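PDB 5IQK: beta-lactamase Rm3 from Uncultured bacterium, which hydrolyses the beta-lactam ring of antibiotics as a zinc-dependent subclass B3 metallo-beta-lactamase. Local coordinates for residues L44-L49 against L74-H79; G30-L35 against V218-H223; G159-W164 against V176-I181. All coordinates share one frame; numbering follows the deposited sequence.

Contact 1 of 3, residues L44-L49 against L74-H79; sequences LIDGGL and LNSHGH. With ZN (zinc ion), chain C.
Two neighbouring parallel strands of the seven-stranded sheet, 42-45 and 70-74, end side by side here, and the chain after the second carries two zinc ligands. The last bridge before the strands part is I45 with L74: L74 N donates to L44 O (2.8 Å), and D46 N donates to L74 O (2.8 Å). On the face shared by I45 and L74, I45 CG1 packs on L74 CD1 at 4.1 Å, and W164 and W162 of the other sheet press on these two side chains. Beyond the bridge D46 takes over with both carboxylate oxygens. S76 N donates to OD1 of D46 at 3.0 Å, from 30° out of the carboxylate plane, while S76 OG donates to the syn lone pair of D46 OD2 at 2.7 Å; OG lies between its own backbone N and carbonyl carbon (chi1 55°), which turns it to the aspartate. D46 OD2 also bonds Y177 OH, so the buried carboxylate is gripped by the loop after strand 70-74 and by a tyrosine of the other sheet. Residues 77-82 read HGHIDH, the HxHxDH zinc motif of the metallo-beta-lactamase superfamily. N75 ND2 spans the start of this loop, donating to H77 O at 2.9 Å; H77 O lies nearly in the amide plane of N75, but the donor stands above the carbonyl plane. H77 NE2 (2.1 Å) and H79 ND1 (2.0 Å) then bind the zinc ion, with H155 and two waters.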
# COMPACT_ATOMS: atom_id res chain seq x y z
N LEU A 44 2.07 -11.22 -0.02
CA LEU A 44 2.59 -10.12 -0.82
C LEU A 44 1.63 -8.96 -0.72
O LEU A 44 0.43 -9.16 -0.85
CB LEU A 44 2.79 -10.55 -2.27
CG LEU A 44 3.35 -9.52 -3.24
CD1 LEU A 44 4.74 -9.09 -2.80
CD2 LEU A 44 3.39 -10.08 -4.66
N ILE A 45 2.15 -7.77 -0.45
CA ILE A 45 1.32 -6.59 -0.33
C ILE A 45 1.57 -5.63 -1.48
O ILE A 45 2.69 -5.15 -1.67
CB ILE A 45 1.56 -5.86 1.01
CG1 ILE A 45 1.42 -6.85 2.17
CG2 ILE A 45 0.56 -4.71 1.19
CD1 ILE A 45 1.60 -6.21 3.52
N ASP A 46 0.50 -5.39 -2.24
CA ASP A 46 0.42 -4.48 -3.39
C ASP A 46 1.20 -4.97 -4.61
O ASP A 46 2.12 -5.79 -4.52
CB ASP A 46 0.87 -3.08 -2.98
CG ASP A 46 -0.30 -2.18 -2.60
OD1 ASP A 46 -1.46 -2.62 -2.77
OD2 ASP A 46 -0.05 -1.04 -2.16
N GLY A 47 0.78 -4.47 -5.77
CA GLY A 47 1.24 -4.98 -7.05
C GLY A 47 1.77 -3.94 -8.02
O GLY A 47 2.16 -4.28 -9.15
N GLY A 48 1.82 -2.69 -7.59
CA GLY A 48 2.37 -1.62 -8.42
C GLY A 48 1.56 -1.39 -9.68
O GLY A 48 0.39 -1.79 -9.74
N LEU A 49 2.18 -0.74 -10.66
CA LEU A 49 1.60 -0.55 -11.99
C LEU A 49 1.59 -1.89 -12.72
O LEU A 49 2.26 -2.82 -12.29
CB LEU A 49 2.41 0.48 -12.78
CG LEU A 49 2.37 1.92 -12.28
CD1 LEU A 49 3.60 2.70 -12.78
CD2 LEU A 49 1.08 2.63 -12.73
N LEU A 74 -2.33 -8.95 -0.82
CA LEU A 74 -3.15 -7.91 -0.22
C LEU A 74 -3.08 -6.62 -1.02
O LEU A 74 -2.06 -6.29 -1.60
CB LEU A 74 -2.72 -7.63 1.21
CG LEU A 74 -2.58 -8.91 2.05
CD1 LEU A 74 -2.11 -8.58 3.45
CD2 LEU A 74 -3.88 -9.70 2.07
N ASN A 75 -4.19 -5.89 -1.04
CA ASN A 75 -4.27 -4.61 -1.73
C ASN A 75 -4.44 -3.46 -0.74
O ASN A 75 -5.08 -3.63 0.31
CB ASN A 75 -5.42 -4.62 -2.74
CG ASN A 75 -5.67 -3.26 -3.36
OD1 ASN A 75 -6.73 -2.66 -3.17
ND2 ASN A 75 -4.68 -2.75 -4.09
N SER A 76 -3.87 -2.31 -1.06
CA SER A 76 -4.09 -1.10 -0.27
C SER A 76 -5.29 -0.33 -0.84
O SER A 76 -6.31 -0.16 -0.17
CB SER A 76 -2.85 -0.22 -0.26
OG SER A 76 -2.44 0.07 -1.58
N HIS A 77 -5.18 0.12 -2.09
CA HIS A 77 -6.35 0.72 -2.76
C HIS A 77 -6.33 0.49 -4.27
O HIS A 77 -5.33 0.03 -4.83
CB HIS A 77 -6.50 2.21 -2.42
CG HIS A 77 -5.42 3.11 -2.95
ND1 HIS A 77 -4.19 3.24 -2.34
CD2 HIS A 77 -5.42 4.00 -3.98
CE1 HIS A 77 -3.46 4.13 -2.99
NE2 HIS A 77 -4.18 4.61 -3.99
N GLY A 78 -7.43 0.84 -4.92
CA GLY A 78 -7.72 0.40 -6.28
C GLY A 78 -7.13 1.20 -7.42
O GLY A 78 -7.42 0.93 -8.59
N HIS A 79 -6.32 2.20 -7.12
CA HIS A 79 -5.66 2.94 -8.19
C HIS A 79 -4.68 2.07 -8.95
O HIS A 79 -4.08 1.16 -8.37
CB HIS A 79 -4.93 4.16 -7.64
CG HIS A 79 -5.84 5.31 -7.30
ND1 HIS A 79 -5.49 6.27 -6.38
CD2 HIS A 79 -7.06 5.65 -7.77
CE1 HIS A 79 -6.46 7.17 -6.30
NE2 HIS A 79 -7.43 6.82 -7.13
ZN ZN C . -3.89 6.33 -5.10
O HOH W 1 -1.72 6.85 -3.81
O HOH W 2 -2.27 6.59 -6.07

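Contact 2 of 3, residues G30-L35 against V218-H223. With ZN (zinc ion), chain D.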
# COMPACT_ATOMS: atom_id res chain seq x y z
N GLY A 30 9.24 4.30 -6.48
CA GLY A 30 8.14 5.19 -6.12
C GLY A 30 6.85 4.50 -5.74
O GLY A 30 5.84 5.18 -5.48
N LEU A 31 6.87 3.16 -5.71
CA LEU A 31 5.68 2.35 -5.40
C LEU A 31 6.07 1.14 -4.56
O LEU A 31 6.91 0.35 -4.98
CB LEU A 31 5.02 1.87 -6.70
CG LEU A 31 4.53 2.95 -7.66
CD1 LEU A 31 4.17 2.32 -9.00
CD2 LEU A 31 3.35 3.69 -7.06
N SER A 32 5.45 0.97 -3.39
CA SER A 32 5.87 -0.10 -2.49
C SER A 32 5.22 -1.43 -2.83
O SER A 32 4.11 -1.49 -3.36
CB SER A 32 5.56 0.26 -1.03
OG SER A 32 6.29 1.42 -0.62
N SER A 33 5.96 -2.49 -2.56
CA SER A 33 5.43 -3.84 -2.52
C SER A 33 6.21 -4.54 -1.42
O SER A 33 7.42 -4.34 -1.31
CB SER A 33 5.59 -4.56 -3.86
OG SER A 33 5.03 -5.87 -3.79
N VAL A 34 5.53 -5.32 -0.59
CA VAL A 34 6.16 -5.91 0.59
C VAL A 34 5.88 -7.41 0.65
O VAL A 34 4.74 -7.85 0.46
CB VAL A 34 5.68 -5.21 1.89
CG1 VAL A 34 6.11 -5.98 3.14
CG2 VAL A 34 6.20 -3.77 1.95
N LEU A 35 6.93 -8.18 0.93
CA LEU A 35 6.84 -9.63 1.06
C LEU A 35 7.02 -10.05 2.51
O LEU A 35 7.99 -9.66 3.17
CB LEU A 35 7.89 -10.30 0.17
CG LEU A 35 7.86 -11.82 0.04
CD1 LEU A 35 6.66 -12.26 -0.79
CD2 LEU A 35 9.18 -12.32 -0.58
N VAL A 218 7.69 -0.47 12.63
CA VAL A 218 8.22 -0.31 11.28
C VAL A 218 7.13 0.05 10.27
O VAL A 218 6.20 -0.73 10.02
CB VAL A 218 8.97 -1.58 10.79
CG1 VAL A 218 9.51 -1.36 9.38
CG2 VAL A 218 10.11 -1.96 11.75
N LEU A 219 7.26 1.23 9.70
CA LEU A 219 6.29 1.74 8.73
C LEU A 219 6.79 1.63 7.30
O LEU A 219 7.91 2.04 6.98
CB LEU A 219 5.95 3.20 9.05
CG LEU A 219 5.07 3.93 8.02
CD1 LEU A 219 3.69 3.26 7.99
CD2 LEU A 219 4.95 5.42 8.34
N ILE A 220 5.94 1.07 6.44
CA ILE A 220 6.10 1.19 5.00
C ILE A 220 4.85 1.86 4.43
O ILE A 220 3.73 1.36 4.60
CB ILE A 220 6.31 -0.16 4.31
CG1 ILE A 220 7.48 -0.94 4.94
CG2 ILE A 220 6.55 0.04 2.81
CD1 ILE A 220 7.04 -1.92 6.01
N SER A 221 5.02 3.00 3.77
CA SER A 221 3.88 3.67 3.12
C SER A 221 3.74 3.23 1.67
O SER A 221 4.74 2.94 1.00
CB SER A 221 4.03 5.20 3.20
OG SER A 221 5.33 5.57 2.76
N ALA A 222 2.50 3.21 1.17
CA ALA A 222 2.20 2.75 -0.19
C ALA A 222 3.08 3.46 -1.22
O ALA A 222 3.56 2.84 -2.17
CB ALA A 222 0.72 2.95 -0.49
N HIS A 223 3.30 4.76 -1.02
CA HIS A 223 4.35 5.47 -1.75
C HIS A 223 5.52 5.63 -0.79
O HIS A 223 5.41 6.37 0.20
CB HIS A 223 3.85 6.84 -2.27
CG HIS A 223 2.90 6.74 -3.42
ND1 HIS A 223 3.26 7.06 -4.71
CD2 HIS A 223 1.60 6.37 -3.47
CE1 HIS A 223 2.22 6.87 -5.51
NE2 HIS A 223 1.20 6.46 -4.78
ZN ZN D . -0.52 5.61 -5.44
O HOH W 3 5.74 7.75 -5.52
O HOH W 1 -1.72 6.85 -3.81
O HOH W 2 -2.27 6.59 -6.07
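The imidazole of H223 has water 3 at its edge and in its plane, accepting from ND1 at 2.7 Å; the same water donates to G30 O at 2.6 Å. The contact spans the two sheets of the alpha-beta/beta-alpha metallo-beta-lactamase fold, joining the approach to strand 34-36 with the end of strand 218-221. L31 CD2 reaches the ring obliquely, 3.7 Å from H223 CE1, its side chain running beside the histidine and pointing the same way. W10 forms an edge-to-face pair with this ring. H223 NE2 binds the second zinc ion of the dinuclear site at 2.0 Å, along with D81, H82 and two waters; water 3 on the far nitrogen helps fix the rotation of the ring. S32 makes both direct hydrogen bonds: its N donates to A222 O at 2.9 Å, and its OG, anti to the carbonyl carbon (chi1 -63°), donates to S221 O. Within 218-223, S221 OG donates to H223 O from above the carbonyl plane, tying down the turn. Deeper between the sheets the two branched side chains V34 and I220 meet obliquely, methyl to methyl, CG2 of V34 lying 3.9 Å from CG2 of I220.

Contact 3 of 3, residues G159-W164 against V176-I181; sequences GLSWTW and VYADSI
Backbone hydrogen bonds pair W162 with Y177 across the two antiparallel strands of a beta hairpin, 160-168 and 171-178. Y177 N donates to W162 O at 2.8 Å, nearly straight, and W162 N donates back to Y177 O at 3.0 Å, lying in the carbonyl plane. W162 O also receives a CA-H...O contact from V176. The next pair, T163 with V176, is non-hydrogen-bonded.

Where the second strand ends, a side chain replaces the backbone as partner. S161 OG accepts from D179 N at 2.9 Å with an N-H...O angle of 176°; the same hydroxyl bonds T152 OG1, just past strand 145-151. D179 lays its CB against L160 O, a buried oxygen that has no polar partner, and brings OD2 to 3.1 Å from G159 CA. With its CG anti to the backbone N (chi1 -166°), D179 directs OD1 to H77 ND1.

Apolar contacts divide between the faces. T163 and V176 lie side by side on one, CG2 to CG2. On the other, W164 lays the benzene edge of its indole against Y177, CZ3 standing 3.8 Å from Y177 CB, which lies in the ring plane. The indole gets there because CG of W164 sits between backbone N and carbonyl carbon (chi1 66°), folding the ring back across the hairpin. The polar ends on this face reach the seven-stranded sheet and the loops at its strand ends: W162 NE1 bonds N75 O, W164 NE1 bonds T23 OG1, and the Y177 hydroxyl goes to D46.

An aspartate at the end of a strand, orienting a zinc-binding histidine through its other ring nitrogen, is a second-shell arrangement that suits a metalloenzyme site, here set in the five-stranded sheet of the metallo-beta-lactamase sandwich.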
# COMPACT_ATOMS: atom_id res chain seq x y z
N GLY A 159 -9.67 2.72 0.67
CA GLY A 159 -8.33 2.57 1.21
C GLY A 159 -8.24 1.61 2.38
O GLY A 159 -9.09 1.60 3.29
N LEU A 160 -7.21 0.76 2.34
CA LEU A 160 -6.93 -0.20 3.41
C LEU A 160 -5.48 -0.15 3.87
O LEU A 160 -4.57 -0.13 3.05
CB LEU A 160 -7.22 -1.62 2.94
CG LEU A 160 -8.54 -2.34 3.13
CD1 LEU A 160 -8.27 -3.78 2.75
CD2 LEU A 160 -9.02 -2.23 4.57
N SER A 161 -5.25 -0.20 5.18
CA SER A 161 -3.90 -0.35 5.71
C SER A 161 -3.80 -1.70 6.44
O SER A 161 -4.82 -2.26 6.85
CB SER A 161 -3.55 0.80 6.64
OG SER A 161 -3.61 2.05 5.95
N TRP A 162 -2.59 -2.22 6.59
CA TRP A 162 -2.37 -3.57 7.10
C TRP A 162 -1.35 -3.59 8.23
O TRP A 162 -0.34 -2.89 8.16
CB TRP A 162 -1.89 -4.49 5.98
CG TRP A 162 -2.91 -4.72 4.90
CD1 TRP A 162 -3.08 -3.99 3.75
CD2 TRP A 162 -3.92 -5.74 4.88
NE1 TRP A 162 -4.13 -4.51 3.02
CE2 TRP A 162 -4.65 -5.58 3.69
CE3 TRP A 162 -4.26 -6.78 5.75
CZ2 TRP A 162 -5.70 -6.43 3.35
CZ3 TRP A 162 -5.30 -7.62 5.41
CH2 TRP A 162 -6.02 -7.43 4.22
N THR A 163 -1.61 -4.39 9.26
CA THR A 163 -0.64 -4.57 10.34
C THR A 163 -0.37 -6.04 10.59
O THR A 163 -1.22 -6.90 10.38
CB THR A 163 -1.10 -3.95 11.66
OG1 THR A 163 -2.34 -4.56 12.06
CG2 THR A 163 -1.27 -2.44 11.54
N TRP A 164 0.84 -6.30 11.07
CA TRP A 164 1.25 -7.64 11.45
C TRP A 164 2.49 -7.51 12.32
O TRP A 164 3.04 -6.43 12.45
CB TRP A 164 1.53 -8.49 10.21
CG TRP A 164 2.71 -8.03 9.40
CD1 TRP A 164 3.97 -8.55 9.40
CD2 TRP A 164 2.74 -6.94 8.46
NE1 TRP A 164 4.78 -7.87 8.53
CE2 TRP A 164 4.05 -6.87 7.94
CE3 TRP A 164 1.79 -6.02 8.02
CZ2 TRP A 164 4.43 -5.93 7.00
CZ3 TRP A 164 2.17 -5.07 7.08
CH2 TRP A 164 3.47 -5.03 6.58
N VAL A 176 3.66 -1.97 9.95
CA VAL A 176 2.52 -1.26 9.41
C VAL A 176 2.76 -0.97 7.94
O VAL A 176 3.79 -0.41 7.58
CB VAL A 176 2.26 0.08 10.16
CG1 VAL A 176 1.09 0.83 9.51
CG2 VAL A 176 1.97 -0.18 11.65
N TYR A 177 1.81 -1.36 7.10
CA TYR A 177 1.77 -0.93 5.71
C TYR A 177 0.64 0.08 5.61
O TYR A 177 -0.52 -0.31 5.69
CB TYR A 177 1.54 -2.11 4.75
CG TYR A 177 1.71 -1.77 3.28
CD1 TYR A 177 2.91 -2.01 2.62
CD2 TYR A 177 0.67 -1.19 2.55
CE1 TYR A 177 3.07 -1.70 1.28
CE2 TYR A 177 0.83 -0.86 1.21
CZ TYR A 177 2.03 -1.13 0.58
OH TYR A 177 2.18 -0.82 -0.75
N ALA A 178 0.99 1.36 5.50
CA ALA A 178 -0.02 2.41 5.51
C ALA A 178 -0.42 2.80 4.11
O ALA A 178 0.43 3.08 3.26
CB ALA A 178 0.48 3.63 6.27
N ASP A 179 -1.72 2.81 3.86
CA ASP A 179 -2.21 3.26 2.58
C ASP A 179 -1.96 4.75 2.41
O ASP A 179 -1.76 5.48 3.38
CB ASP A 179 -3.70 2.96 2.43
CG ASP A 179 -4.17 3.10 0.99
OD1 ASP A 179 -3.29 3.06 0.08
OD2 ASP A 179 -5.38 3.27 0.78
N SER A 180 -1.98 5.20 1.16
CA SER A 180 -2.02 6.63 0.85
C SER A 180 -3.18 7.29 1.58
O SER A 180 -4.28 6.76 1.56
CB SER A 180 -2.18 6.85 -0.65
OG SER A 180 -1.12 6.26 -1.37
N ILE A 181 -2.92 8.44 2.20
CA ILE A 181 -3.96 9.25 2.82
C ILE A 181 -3.80 10.71 2.39
O ILE A 181 -4.23 11.63 3.09
CB ILE A 181 -3.93 9.15 4.35
CG1 ILE A 181 -2.51 9.38 4.87
CG2 ILE A 181 -4.44 7.79 4.80
CD1 ILE A 181 -2.43 9.49 6.38

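The three contacts meet around the dinuclear zinc site, from both sheets of the sandwich, their centres 9 to 10 Å apart. Contact 1 supplies H77 and H79 to one zinc ion and contact 2 supplies H223 to the other, and waters 1 and 2 lie in the coordination spheres of both. Contact 3 adds the second shell: D179 OD1 stands 2.6 Å from H77 ND1, and Y177 OH 2.7 Å from D46 OD2. Contacts 1 and 2 share the seven-stranded sheet, where I45 N meets V34 O at 2.7 Å. Contacts 2 and 3 share the five-stranded one, with I220 N 2.8 Å from V176 O. S180 lies near both H77 and H223.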